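Local atomic coordinates of shikimate dehydrogenase (NADP(+)) (Thermus thermophilus, PDB entry 2EV9), a protein that catalyses the reversible NADPH-linked reduction of 3-dehydroshikimate to shikimate, a step on the chorismate pathway to the aromatic amino acids. Residues B[4-9]-B[33-38]. Sequence-based numbering, arbitrary orientation.
Sequences FAVLGH and YEAWDT
With CG of Tyr33 trans to its own amide nitrogen (chi1 -173°), the phenol lies flat across the backbone of strand 4-8, one face over the Phe4-Ala5 peptide, with Ala5 N 4.0 Å above the ring centre. At the CD2 side of the ring, Phe4 CB packs 3.3 Å from Tyr33 CD2, while the far end reaches Val6, with CB 3.4 Å from Tyr33 OH. The hydroxyl itself is hydrogen-bonded to Asn58 OD1 on the neighbouring strand 56-59, and His20 stacks on the ring. Replacing this tyrosine by an alanine would probably uncover the Phe4-Ala5 peptide and leave Asn58 without its phenol partner. Val6 turns CG1 the other way, onto Ala35 (CG1 to CB 3.7 Å). On the opposite face of the sheet, Leu7 lays CD2 against Trp36 CB at 3.3 Å and its CB beside Thr38.

Between the two layers of side chains runs a parallel ladder: Phe4 O accepts from Glu34 N, Val6 N gives to Glu34 O, though less certainly, and Trp36 N reaches Val6 O at 2.9 Å, almost in line with the carbonyl. The Gly8 N to Trp36 O bond is weak; Thr38 N to Gly8 O, 2.8 Å, is the last of the ladder. Just beyond the end of strand 2-8, His9 ND1 donates to OD1 of Asp37, the last residue of strand 31-37, over 2.6 Å; the acceptor lies in the imidazole plane and is met on its syn side, with ring and carboxylate planes 61° apart. The carboxylate would be expected to favour a positively charged imidazole. Strand 31-37 is the outermost strand of the mixed sheet within this chain, beside 2-8 and joined to it through helix 16-26 in the beta-alpha-beta unit of the shikimate-binding domain, where Val6 touches bound shikimate and Tyr33 neighbours the shikimate-binding Ser16.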
ATOM      1  N   PHE B   4      11.076   9.643  -0.735  1.00 27.42           N
ATOM      2  CA  PHE B   4       9.834  10.287  -1.116  1.00 26.43           C
ATOM      3  C   PHE B   4      10.118  11.561  -1.887  1.00 34.29           C
ATOM      4  O   PHE B   4      11.246  12.055  -1.901  1.00 35.12           O
ATOM      5  CB  PHE B   4       9.011  10.647   0.118  1.00 26.72           C
ATOM      6  CG  PHE B   4       8.632   9.474   0.965  1.00 24.70           C
ATOM      7  CD1 PHE B   4       9.099   9.369   2.270  1.00 29.23           C
ATOM      8  CD2 PHE B   4       7.796   8.488   0.468  1.00 31.04           C
ATOM      9  CE1 PHE B   4       8.735   8.295   3.074  1.00 33.37           C
ATOM     10  CE2 PHE B   4       7.420   7.403   1.267  1.00 32.32           C
ATOM     11  CZ  PHE B   4       7.891   7.309   2.569  1.00 32.88           C
ATOM     12  N   ALA B   5       9.084  12.105  -2.517  1.00 31.38           N
ATOM     13  CA  ALA B   5       9.247  13.332  -3.272  1.00 33.51           C
ATOM     14  C   ALA B   5       7.926  13.967  -3.667  1.00 33.41           C
ATOM     15  O   ALA B   5       6.872  13.325  -3.661  1.00 29.40           O
ATOM     16  CB  ALA B   5      10.083  13.064  -4.530  1.00 30.13           C
ATOM     17  N   VAL B   6       7.988  15.251  -3.978  1.00 31.84           N
ATOM     18  CA  VAL B   6       6.815  15.960  -4.453  1.00 35.37           C
ATOM     19  C   VAL B   6       7.188  16.311  -5.884  1.00 32.86           C
ATOM     20  O   VAL B   6       8.238  16.897  -6.129  1.00 36.73           O
ATOM     21  CB  VAL B   6       6.520  17.250  -3.643  1.00 32.48           C
ATOM     22  CG1 VAL B   6       7.717  18.181  -3.649  1.00 38.59           C
ATOM     23  CG2 VAL B   6       5.311  17.944  -4.232  1.00 37.74           C
ATOM     24  N   LEU B   7       6.345  15.914  -6.828  1.00 35.46           N
ATOM     25  CA  LEU B   7       6.601  16.182  -8.236  1.00 36.99           C
ATOM     26  C   LEU B   7       5.640  17.258  -8.716  1.00 35.92           C
ATOM     27  O   LEU B   7       4.468  17.257  -8.347  1.00 40.25           O
ATOM     28  CB  LEU B   7       6.404  14.906  -9.058  1.00 39.04           C
ATOM     29  CG  LEU B   7       7.072  13.614  -8.578  1.00 33.43           C
ATOM     30  CD1 LEU B   7       6.733  12.507  -9.554  1.00 27.35           C
ATOM     31  CD2 LEU B   7       8.581  13.778  -8.472  1.00 31.17           C
ATOM     32  N   GLY B   8       6.141  18.178  -9.531  1.00 38.82           N
ATOM     33  CA  GLY B   8       5.300  19.246 -10.036  1.00 38.98           C
ATOM     34  C   GLY B   8       6.110  20.403 -10.584  1.00 40.67           C
ATOM     35  O   GLY B   8       7.336  20.396 -10.523  1.00 37.01           O
ATOM     36  N   HIS B   9       5.423  21.406 -11.117  1.00 41.98           N
ATOM     37  CA  HIS B   9       6.102  22.558 -11.680  1.00 46.36           C
ATOM     38  C   HIS B   9       5.242  23.796 -11.470  1.00 47.44           C
ATOM     39  O   HIS B   9       4.175  23.922 -12.066  1.00 48.69           O
ATOM     40  CB  HIS B   9       6.347  22.328 -13.175  1.00 51.91           C
ATOM     41  CG  HIS B   9       7.228  23.357 -13.811  1.00 59.50           C
ATOM     42  ND1 HIS B   9       8.506  23.618 -13.369  1.00 61.96           N
ATOM     43  CD2 HIS B   9       7.012  24.190 -14.856  1.00 64.36           C
ATOM     44  CE1 HIS B   9       9.042  24.569 -14.114  1.00 66.29           C
ATOM     45  NE2 HIS B   9       8.156  24.933 -15.024  1.00 68.75           N
ATOM     46  N   TYR B  33      12.673  13.313   1.646  1.00 31.54           N
ATOM     47  CA  TYR B  33      11.539  13.770   0.864  1.00 33.77           C
ATOM     48  C   TYR B  33      12.063  14.981   0.111  1.00 31.06           C
ATOM     49  O   TYR B  33      12.349  16.011   0.714  1.00 33.80           O
ATOM     50  CB  TYR B  33      10.388  14.175   1.777  1.00 30.41           C
ATOM     51  CG  TYR B  33       9.115  14.491   1.032  1.00 29.54           C
ATOM     52  CD1 TYR B  33       8.991  15.657   0.278  1.00 28.07           C
ATOM     53  CD2 TYR B  33       8.027  13.621   1.086  1.00 25.76           C
ATOM     54  CE1 TYR B  33       7.810  15.953  -0.400  1.00 27.78           C
ATOM     55  CE2 TYR B  33       6.842  13.904   0.411  1.00 28.68           C
ATOM     56  CZ  TYR B  33       6.739  15.072  -0.325  1.00 31.72           C
ATOM     57  OH  TYR B  33       5.546  15.370  -0.947  1.00 30.91           O
ATOM     58  N   GLU B  34      12.200  14.844  -1.204  1.00 36.22           N
ATOM     59  CA  GLU B  34      12.730  15.919  -2.030  1.00 42.50           C
ATOM     60  C   GLU B  34      11.702  16.467  -3.019  1.00 45.83           C
ATOM     61  O   GLU B  34      10.675  15.841  -3.290  1.00 38.71           O
ATOM     62  CB  GLU B  34      13.948  15.423  -2.815  1.00 50.39           C
ATOM     63  CG  GLU B  34      15.045  14.772  -1.974  1.00 66.64           C
ATOM     64  CD  GLU B  34      15.747  15.751  -1.054  1.00 73.98           C
ATOM     65  OE1 GLU B  34      16.328  16.732  -1.566  1.00 80.10           O
ATOM     66  OE2 GLU B  34      15.721  15.541   0.178  1.00 77.85           O
ATOM     67  N   ALA B  35      11.990  17.652  -3.548  1.00 44.02           N
ATOM     68  CA  ALA B  35      11.125  18.290  -4.524  1.00 42.91           C
ATOM     69  C   ALA B  35      11.763  18.049  -5.897  1.00 43.86           C
ATOM     70  O   ALA B  35      12.908  18.425  -6.131  1.00 47.27           O
ATOM     71  CB  ALA B  35      11.012  19.782  -4.233  1.00 39.45           C
ATOM     72  N   TRP B  36      11.024  17.405  -6.795  1.00 46.16           N
ATOM     73  CA  TRP B  36      11.510  17.112  -8.144  1.00 50.13           C
ATOM     74  C   TRP B  36      10.713  17.953  -9.137  1.00 48.27           C
ATOM     75  O   TRP B  36       9.556  17.652  -9.413  1.00 44.99           O
ATOM     76  CB  TRP B  36      11.307  15.626  -8.452  1.00 57.75           C
ATOM     77  CG  TRP B  36      12.515  14.848  -8.950  1.00 67.62           C
ATOM     78  CD1 TRP B  36      12.771  13.523  -8.721  1.00 70.84           C
ATOM     79  CD2 TRP B  36      13.586  15.319  -9.788  1.00 73.72           C
ATOM     80  NE1 TRP B  36      13.926  13.141  -9.359  1.00 75.52           N
ATOM     81  CE2 TRP B  36      14.448  14.220 -10.021  1.00 75.78           C
ATOM     82  CE3 TRP B  36      13.902  16.556 -10.366  1.00 71.34           C
ATOM     83  CZ2 TRP B  36      15.604  14.322 -10.803  1.00 75.56           C
ATOM     84  CZ3 TRP B  36      15.055  16.656 -11.146  1.00 75.15           C
ATOM     85  CH2 TRP B  36      15.891  15.542 -11.357  1.00 74.59           C
ATOM     86  N   ASP B  37      11.323  19.011  -9.657  1.00 51.87           N
ATOM     87  CA  ASP B  37      10.657  19.867 -10.630  1.00 52.13           C
ATOM     88  C   ASP B  37      10.281  18.989 -11.821  1.00 49.07           C
ATOM     89  O   ASP B  37      11.156  18.460 -12.502  1.00 49.02           O
ATOM     90  CB  ASP B  37      11.605  20.992 -11.062  1.00 62.67           C
ATOM     91  CG  ASP B  37      10.916  22.054 -11.908  1.00 67.50           C
ATOM     92  OD1 ASP B  37       9.950  22.680 -11.418  1.00 73.47           O
ATOM     93  OD2 ASP B  37      11.351  22.264 -13.063  1.00 72.99           O
ATOM     94  N   THR B  38       8.986  18.815 -12.065  1.00 47.88           N
ATOM     95  CA  THR B  38       8.559  17.960 -13.165  1.00 48.41           C
ATOM     96  C   THR B  38       7.422  18.512 -14.017  1.00 50.75           C
ATOM     97  O   THR B  38       6.262  18.506 -13.601  1.00 47.54           O
ATOM     98  CB  THR B  38       8.131  16.563 -12.651  1.00 48.39           C
ATOM     99  OG1 THR B  38       6.934  16.686 -11.877  1.00 59.07           O
ATOM    100  CG2 THR B  38       9.208  15.966 -11.775  1.00 47.16           C
TER